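Local coordinates for DNA polymerase (Bacillus phage phi29, PDB 2PY5), which replicates the linear phage genome by protein-primed, strand-displacing DNA synthesis with high processivity and fidelity, and proofreads through a 3'-5' exonuclease activity, at residues 392-397 and 425-430; 212-217 and 266-271; 240-245 and 461-466. The protein carries 2 engineered substitutions. All coordinates share one frame; numbering follows the deposited sequence.

Contact 1 of 3, residues 392-397 and 425-430. With nucleotides of chain C.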
# COMPACT_ATOMS: atom_id res chain seq x y z
N LYS F 392 -4.91 7.23 6.71
CA LYS F 392 -4.28 8.19 7.62
C LYS F 392 -5.04 8.32 8.94
O LYS F 392 -4.47 8.68 9.96
CB LYS F 392 -4.15 9.54 6.94
CG LYS F 392 -3.06 9.56 5.87
CD LYS F 392 -1.65 9.60 6.42
CE LYS F 392 -1.26 10.98 7.00
NZ LYS F 392 0.18 11.04 7.42
N PHE F 393 -6.34 8.04 8.93
CA PHE F 393 -7.13 8.20 10.16
C PHE F 393 -6.66 7.26 11.29
O PHE F 393 -6.73 7.62 12.47
CB PHE F 393 -8.62 8.03 9.87
CG PHE F 393 -9.25 9.25 9.26
CD1 PHE F 393 -9.36 9.40 7.89
CD2 PHE F 393 -9.70 10.26 10.08
CE1 PHE F 393 -9.91 10.55 7.36
CE2 PHE F 393 -10.25 11.39 9.56
CZ PHE F 393 -10.36 11.53 8.20
N ALA F 394 -6.20 6.06 10.94
CA ALA F 394 -5.74 5.08 11.90
C ALA F 394 -4.21 5.02 12.08
O ALA F 394 -3.70 4.06 12.60
CB ALA F 394 -6.30 3.71 11.52
N SER F 395 -3.53 6.10 11.72
CA SER F 395 -2.10 6.25 11.96
C SER F 395 -1.78 5.91 13.41
O SER F 395 -2.45 6.38 14.33
CB SER F 395 -1.69 7.70 11.70
OG SER F 395 -1.83 8.07 10.35
N ASN F 396 -0.74 5.10 13.62
CA ASN F 396 -0.40 4.64 14.93
C ASN F 396 0.37 5.73 15.67
O ASN F 396 1.41 6.20 15.17
CB ASN F 396 0.46 3.36 14.83
CG ASN F 396 0.48 2.53 16.10
OD1 ASN F 396 0.30 1.29 16.07
ND2 ASN F 396 0.71 3.16 17.20
N PRO F 397 -0.11 6.15 16.85
CA PRO F 397 0.56 7.21 17.60
C PRO F 397 1.94 6.79 18.11
O PRO F 397 2.73 7.66 18.46
CB PRO F 397 -0.41 7.50 18.74
CG PRO F 397 -1.16 6.21 18.92
CD PRO F 397 -1.32 5.66 17.55
N VAL F 425 -4.73 10.50 14.99
CA VAL F 425 -5.51 11.27 14.05
C VAL F 425 -6.96 11.02 14.48
O VAL F 425 -7.47 11.76 15.33
CB VAL F 425 -5.20 10.90 12.57
CG1 VAL F 425 -6.06 11.72 11.65
CG2 VAL F 425 -3.68 11.09 12.25
N TYR F 426 -7.62 9.99 13.96
CA TYR F 426 -8.96 9.61 14.47
C TYR F 426 -9.26 8.18 14.06
O TYR F 426 -9.92 7.88 13.08
CB TYR F 426 -10.06 10.60 14.02
CG TYR F 426 -11.34 10.39 14.80
CD1 TYR F 426 -11.45 10.84 16.12
CD2 TYR F 426 -12.42 9.73 14.25
CE1 TYR F 426 -12.63 10.62 16.85
CE2 TYR F 426 -13.58 9.50 15.00
CZ TYR F 426 -13.66 9.95 16.29
OH TYR F 426 -14.82 9.71 17.03
N THR F 427 -8.69 7.28 14.84
CA THR F 427 -8.70 5.85 14.51
C THR F 427 -10.11 5.26 14.34
O THR F 427 -10.29 4.38 13.49
CB THR F 427 -7.84 5.07 15.52
OG1 THR F 427 -6.54 5.68 15.59
CG2 THR F 427 -7.70 3.59 15.11
N PRO F 428 -11.13 5.73 15.11
CA PRO F 428 -12.46 5.14 14.87
C PRO F 428 -12.91 5.25 13.40
O PRO F 428 -13.61 4.40 12.90
CB PRO F 428 -13.37 5.99 15.77
CG PRO F 428 -12.47 6.42 16.86
CD PRO F 428 -11.17 6.71 16.21
N MET F 429 -12.53 6.34 12.72
CA MET F 429 -12.93 6.52 11.34
C MET F 429 -12.35 5.43 10.46
O MET F 429 -13.03 4.88 9.59
CB MET F 429 -12.53 7.92 10.84
CG MET F 429 -12.96 8.30 9.47
SD MET F 429 -14.74 8.25 9.25
CE MET F 429 -15.38 9.83 9.76
N GLY F 430 -11.07 5.09 10.68
CA GLY F 430 -10.47 3.99 9.94
C GLY F 430 -11.16 2.66 10.22
O GLY F 430 -11.45 1.87 9.31
P DC C 4 2.53 8.66 6.00
OP1 DC C 4 2.55 7.67 4.90
OP2 DC C 4 2.18 10.09 5.75
O5' DC C 4 1.58 8.20 7.18
C5' DC C 4 1.61 6.86 7.60
C4' DC C 4 0.19 6.36 7.78
O4' DC C 4 -0.51 6.37 6.51
C3' DC C 4 0.13 4.92 8.25
O3' DC C 4 0.24 4.90 9.64
C2' DC C 4 -1.24 4.49 7.77
C1' DC C 4 -1.33 5.21 6.43
N1 DC C 4 -0.92 4.35 5.30
C2 DC C 4 -1.77 3.29 4.93
O2 DC C 4 -2.82 3.09 5.57
N3 DC C 4 -1.43 2.49 3.90
C4 DC C 4 -0.30 2.72 3.23
N4 DC C 4 -0.02 1.90 2.20
C5 DC C 4 0.58 3.79 3.57
C6 DC C 4 0.24 4.57 4.61
P DT C 5 1.04 3.75 10.38
OP1 DT C 5 1.11 4.11 11.80
OP2 DT C 5 2.33 3.54 9.63
O5' DT C 5 0.14 2.46 10.18
C5' DT C 5 -1.17 2.49 10.72
C4' DT C 5 -1.90 1.26 10.24
O4' DT C 5 -1.94 1.24 8.79
C3' DT C 5 -1.22 -0.04 10.65
O3' DT C 5 -1.96 -0.56 11.72
C2' DT C 5 -1.27 -0.96 9.44
C1' DT C 5 -1.63 -0.04 8.28
N1 DT C 5 -0.56 0.12 7.22
C2 DT C 5 -0.62 -0.67 6.10
O2 DT C 5 -1.50 -1.51 5.94
N3 DT C 5 0.38 -0.45 5.19
C4 DT C 5 1.41 0.47 5.27
O4 DT C 5 2.26 0.59 4.39
C5 DT C 5 1.43 1.27 6.46
C7 DT C 5 2.50 2.31 6.67
C6 DT C 5 0.46 1.06 7.37
P DT C 6 -1.30 -0.79 13.15
OP1 DT C 6 -2.45 -0.98 14.05
OP2 DT C 6 -0.23 0.21 13.42
O5' DT C 6 -0.55 -2.20 12.96
C5' DT C 6 -1.28 -3.41 12.83
C4' DT C 6 -0.29 -4.55 12.77
O4' DT C 6 0.37 -4.48 11.49
C3' DT C 6 0.81 -4.51 13.84
O3' DT C 6 1.08 -5.81 14.39
C2' DT C 6 2.02 -3.95 13.08
C1' DT C 6 1.77 -4.48 11.67
N1 DT C 6 2.41 -3.68 10.55
C2 DT C 6 3.08 -4.37 9.55
O2 DT C 6 3.18 -5.59 9.54
N3 DT C 6 3.62 -3.57 8.57
C4 DT C 6 3.58 -2.19 8.49
O4 DT C 6 4.11 -1.58 7.56
C5 DT C 6 2.87 -1.53 9.56
C7 DT C 6 2.75 -0.04 9.59
C6 DT C 6 2.33 -2.30 10.52
O HOH W 1 -4.68 7.70 14.68
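The ring of Phe393 carries Met429 on one face, with CG of the methionine 3.9 Å from the ring centroid of Phe393 and 13° off its normal, a CH-pi contact. SD of Met429 stands farther above the same ring at 5.4 Å from the Phe393 centroid, a looser Met-aromatic contact. At the edge, in plane, sits CB of Tyr426, 4.0 Å from Phe393 CD2, and Phe211 meets the ring edge-to-face. The Tyr426 ring in turn has Pro428 CD over one face and Met429 CB at its edge; its hydroxyl leads away to Gly266 O. With CG anti to the backbone N (chi1 -176°), Met429 runs alongside Phe393. Phe393 ends the short helix 390-393, directly after Tyr390 and Gly391, the close of the Kx3NSxYG motif of family B polymerases, whose Lys383 and Asn387 sit on helix 376-387. The two segments flank the base of the TPR2 insertion, one leading out, the other returning into helix 427-447. Across this base Tyr426 N donates a hydrogen bond of 2.9 Å to Phe393 O, in the carbonyl plane and on a lone pair. One water links Phe393 O, Ser395 O, Val425 N and Thr427 OG1, and Thr427 OG1 also bonds Asp219. Val425 CG2 presses on Lys392 O (3.4 Å), which accepts Ser395 OG at 2.7 Å. On the DNA side Lys392, bent at chi2 and chi3, brings NZ to 2.8 Å from OP2 of DC4 of chain C and also bonds its O5', while Asn396 N donates to OP1 of DT5 of chain C at 2.8 Å.

Contact 2 of 3, residues 212-217 and 266-271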
# COMPACT_ATOMS: atom_id res chain seq x y z
N PRO F 212 -11.55 14.86 17.61
CA PRO F 212 -10.76 15.20 18.76
C PRO F 212 -9.67 14.16 19.00
O PRO F 212 -9.79 12.99 18.57
CB PRO F 212 -11.78 15.18 19.90
CG PRO F 212 -12.80 14.22 19.47
CD PRO F 212 -12.91 14.45 18.00
N THR F 213 -8.61 14.59 19.65
CA THR F 213 -7.48 13.71 19.93
C THR F 213 -7.85 12.79 21.06
O THR F 213 -8.19 13.25 22.16
CB THR F 213 -6.25 14.53 20.35
OG1 THR F 213 -5.98 15.52 19.36
CG2 THR F 213 -5.04 13.61 20.51
N LEU F 214 -7.82 11.48 20.80
CA LEU F 214 -8.09 10.51 21.83
C LEU F 214 -6.83 10.23 22.64
O LEU F 214 -5.69 10.35 22.15
CB LEU F 214 -8.62 9.20 21.25
CG LEU F 214 -9.95 9.25 20.44
CD1 LEU F 214 -10.50 7.82 20.40
CD2 LEU F 214 -10.96 10.23 20.98
N SER F 215 -7.03 9.86 23.90
CA SER F 215 -5.92 9.44 24.72
C SER F 215 -5.26 8.21 24.09
O SER F 215 -5.87 7.47 23.31
CB SER F 215 -6.39 9.11 26.13
OG SER F 215 -7.11 7.89 26.12
N LEU F 216 -4.01 7.98 24.44
CA LEU F 216 -3.32 6.82 23.93
C LEU F 216 -4.01 5.51 24.35
O LEU F 216 -4.07 4.57 23.56
CB LEU F 216 -1.85 6.82 24.37
CG LEU F 216 -1.03 7.97 23.77
CD1 LEU F 216 0.37 8.03 24.40
CD2 LEU F 216 -0.94 7.88 22.25
N GLY F 217 -4.54 5.47 25.57
CA GLY F 217 -5.23 4.25 26.04
C GLY F 217 -6.50 3.97 25.26
O GLY F 217 -6.80 2.82 24.91
N GLY F 266 -16.27 12.63 16.96
CA GLY F 266 -16.34 13.14 18.32
C GLY F 266 -15.72 12.31 19.40
O GLY F 266 -15.08 11.28 19.14
N GLU F 267 -15.92 12.75 20.64
CA GLU F 267 -15.35 12.07 21.80
C GLU F 267 -16.20 10.85 22.08
O GLU F 267 -17.41 10.97 22.22
CB GLU F 267 -15.34 12.96 23.04
CG GLU F 267 -14.56 12.35 24.22
CD GLU F 267 -13.04 12.23 23.96
OE1 GLU F 267 -12.48 13.14 23.31
OE2 GLU F 267 -12.40 11.23 24.42
N PRO F 268 -15.58 9.68 22.17
CA PRO F 268 -16.37 8.51 22.52
C PRO F 268 -16.81 8.51 23.98
O PRO F 268 -16.24 9.22 24.81
CB PRO F 268 -15.41 7.34 22.27
CG PRO F 268 -14.09 7.91 22.46
CD PRO F 268 -14.17 9.32 21.92
N ILE F 269 -17.82 7.69 24.27
CA ILE F 269 -18.20 7.38 25.63
C ILE F 269 -17.89 5.90 25.90
O ILE F 269 -18.26 5.02 25.12
CB ILE F 269 -19.69 7.68 25.88
CG1 ILE F 269 -19.93 9.19 25.78
CG2 ILE F 269 -20.13 7.17 27.25
CD1 ILE F 269 -21.39 9.58 25.94
N VAL F 270 -17.18 5.66 26.99
CA VAL F 270 -16.85 4.29 27.40
C VAL F 270 -18.03 3.70 28.17
O VAL F 270 -18.69 4.40 28.97
CB VAL F 270 -15.63 4.28 28.34
CG1 VAL F 270 -15.36 2.88 28.90
CG2 VAL F 270 -14.41 4.83 27.64
N PHE F 271 -18.27 2.39 27.96
CA PHE F 271 -19.29 1.67 28.73
C PHE F 271 -18.74 0.31 29.17
O PHE F 271 -17.85 -0.22 28.53
CB PHE F 271 -20.59 1.48 27.93
CG PHE F 271 -20.42 0.75 26.63
CD1 PHE F 271 -20.46 -0.65 26.57
CD2 PHE F 271 -20.22 1.45 25.45
CE1 PHE F 271 -20.29 -1.31 25.37
CE2 PHE F 271 -20.07 0.79 24.25
CZ PHE F 271 -20.09 -0.58 24.20
O HOH W 2 -10.17 14.41 23.57
O HOH W 3 -9.64 10.78 25.10
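Leu214 and Pro268 meet head-on: the branched end of the leucine sets CD2 against Pro268 CD at 3.5 Å, tighter than usual for two carbons, while Leu214 CD1 lies 4.1 Å from Pro268 CG. Glu267 runs past Leu214 in the opposite direction, so that its carboxylate comes alongside the leucine methyl, OE2 being 3.9 Å from Leu214 CD2. That course follows from a first torsion with CG anti to the backbone N (chi1 -171°) and a bend at chi2 (66°), which bring the carboxylate up beside residues 212-217. Pro212 offers its pyrrolidine ring to the backbone, Pro212 CG resting 3.5 Å from Gly266 C, where the chain turns a corner with positive phi. The polar ends are joined through water: one molecule bridges Glu267 OE1 (2.6 Å) and Thr213 O (2.7 Å), a second bridges OE2 of Glu267 and the amide N of Ser215. Both carboxylate oxygens thus grip the loop indirectly, each at a backbone group. Ser215 is the N-cap of the helix that follows, its OG accepting from Leu218 N. The contact joins the region that coordinates synthesis and degradation to the polymerization region. Gly266 also pairs its backbone with Val210 at the end of helix 204-210; helix 216-223 puts Leu218 against Glu267 and Val270, and strand 340-356 backs the other segment, with Phe353 packed on Pro268 and Lys352 paired with Ile269.

Contact 3 of 3, residues 240-245 and 461-466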
# COMPACT_ATOMS: atom_id res chain seq x y z
N LYS F 240 -9.06 -26.65 -7.40
CA LYS F 240 -9.92 -27.30 -8.38
C LYS F 240 -9.87 -26.56 -9.72
O LYS F 240 -9.76 -25.34 -9.76
CB LYS F 240 -11.37 -27.33 -7.90
CG LYS F 240 -11.60 -27.98 -6.54
CD LYS F 240 -11.18 -29.43 -6.54
CE LYS F 240 -11.48 -30.09 -5.20
NZ LYS F 240 -10.98 -31.51 -5.15
N GLU F 241 -9.96 -27.32 -10.80
CA GLU F 241 -10.14 -26.75 -12.13
C GLU F 241 -11.58 -26.21 -12.21
O GLU F 241 -12.53 -26.93 -11.91
CB GLU F 241 -9.90 -27.81 -13.21
N ILE F 242 -11.72 -24.93 -12.56
CA ILE F 242 -13.03 -24.27 -12.68
C ILE F 242 -13.30 -24.02 -14.17
O ILE F 242 -12.36 -23.73 -14.94
CB ILE F 242 -13.09 -22.91 -11.89
CG1 ILE F 242 -12.77 -23.13 -10.41
CG2 ILE F 242 -14.45 -22.23 -11.99
CD1 ILE F 242 -13.12 -21.96 -9.51
N GLY F 243 -14.56 -24.17 -14.59
CA GLY F 243 -14.99 -23.73 -15.89
C GLY F 243 -15.33 -22.26 -15.89
O GLY F 243 -14.60 -21.45 -15.31
N GLU F 244 -16.42 -21.90 -16.54
CA GLU F 244 -16.75 -20.49 -16.75
C GLU F 244 -17.16 -19.80 -15.46
O GLU F 244 -17.77 -20.40 -14.58
CB GLU F 244 -17.87 -20.34 -17.74
CG GLU F 244 -17.55 -20.79 -19.13
CD GLU F 244 -18.63 -20.39 -20.12
OE1 GLU F 244 -19.81 -20.71 -19.85
OE2 GLU F 244 -18.29 -19.80 -21.16
N GLY F 245 -16.84 -18.52 -15.37
CA GLY F 245 -17.18 -17.72 -14.21
C GLY F 245 -17.03 -16.25 -14.50
O GLY F 245 -16.72 -15.86 -15.63
N HIS F 461 -15.80 -13.26 -7.04
CA HIS F 461 -15.65 -14.13 -8.20
C HIS F 461 -16.67 -15.23 -8.07
O HIS F 461 -16.71 -15.90 -7.02
CB HIS F 461 -14.26 -14.77 -8.21
CG HIS F 461 -13.11 -13.80 -8.30
ND1 HIS F 461 -11.93 -14.11 -8.94
CD2 HIS F 461 -12.95 -12.54 -7.81
CE1 HIS F 461 -11.10 -13.10 -8.85
NE2 HIS F 461 -11.69 -12.13 -8.17
N LEU F 462 -17.47 -15.45 -9.12
CA LEU F 462 -18.57 -16.42 -9.11
C LEU F 462 -18.39 -17.45 -10.23
O LEU F 462 -17.86 -17.13 -11.29
CB LEU F 462 -19.91 -15.72 -9.37
CG LEU F 462 -20.33 -14.54 -8.49
CD1 LEU F 462 -21.75 -14.11 -8.88
CD2 LEU F 462 -20.26 -14.90 -7.02
N THR F 463 -18.90 -18.65 -10.00
CA THR F 463 -19.10 -19.59 -11.11
C THR F 463 -20.25 -19.09 -12.01
O THR F 463 -21.10 -18.31 -11.58
CB THR F 463 -19.44 -21.00 -10.61
OG1 THR F 463 -20.63 -20.96 -9.82
CG2 THR F 463 -18.29 -21.59 -9.78
N GLY F 464 -20.26 -19.52 -13.27
CA GLY F 464 -21.30 -19.09 -14.20
C GLY F 464 -21.09 -17.71 -14.80
O GLY F 464 -20.27 -16.93 -14.32
N THR F 465 -21.87 -17.39 -15.83
CA THR F 465 -21.64 -16.15 -16.59
C THR F 465 -22.83 -15.17 -16.60
O THR F 465 -22.72 -14.11 -17.21
CB THR F 465 -21.24 -16.48 -18.03
OG1 THR F 465 -22.34 -17.08 -18.70
CG2 THR F 465 -20.04 -17.42 -18.04
N GLU F 466 -23.93 -15.50 -15.93
CA GLU F 466 -25.09 -14.60 -15.84
C GLU F 466 -25.08 -13.82 -14.54
O GLU F 466 -24.75 -14.35 -13.49
CB GLU F 466 -26.39 -15.38 -15.97
CG GLU F 466 -26.53 -16.17 -17.27
CD GLU F 466 -26.61 -15.29 -18.53
OE1 GLU F 466 -26.52 -15.85 -19.65
OE2 GLU F 466 -26.78 -14.06 -18.42
O HOH W 4 -21.86 -19.19 -20.38
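Glu244 lies across Thr465, and its side chain can be followed along that threonine's methyl. CB of Glu244 touches Thr465 CG2 at 3.7 Å. Beyond CG, which stands beside the backbone N (chi1 -65°), the chain is extended, and CD and OE1 come back into contact with the same Thr465 CG2, OE1 at 3.8 Å. At the tip the two oxygens part company: OE1 takes a water at 2.6 Å that also lies 2.7 Å from Thr465 OG1, whereas OE2 bonds the hydroxyl of Tyr505. A direct bond to Tyr505 on one oxygen and a water shared with Thr465 on the other probably limit rotation of the carboxylate. In the backbone, Gly464 N donates to Glu244 O at 2.9 Å, from above the carbonyl plane rather than on a lone pair. Gly245 faces Thr463 as an antiparallel non-hydrogen-bonded pair, its CA drawn close to Leu462 O (3.1 Å) and making a CA-H...O contact with Gly464 O. Here strand 241-250 begins pairing with strand 459-463 in the antiparallel palm sheet of family B polymerases, where the first strand leads to Asp249 and Val250 of the catalytic magnesium site and the second follows the YCDTD motif.

Along the chain, contact 2 opens first, at 212-217 in the connection between exonuclease and polymerization regions. Contact 3 opens next, at 240-245, before contact 2 closes at 266-271, so these two cross although their centres lie about 47 Å apart. Contact 1 follows contact 2 in series: it leaves at 392-397 and returns at 425-430, closing the loop that holds TPR2. Contact 3 closes last, at 461-466, and so encloses contact 1. Contacts 1 and 2 adjoin, with Pro397 packed on Leu216, and tie the base of TPR2 to the connection and strand 267-272; contact 3 stands apart, joining two strands of the palm sheet.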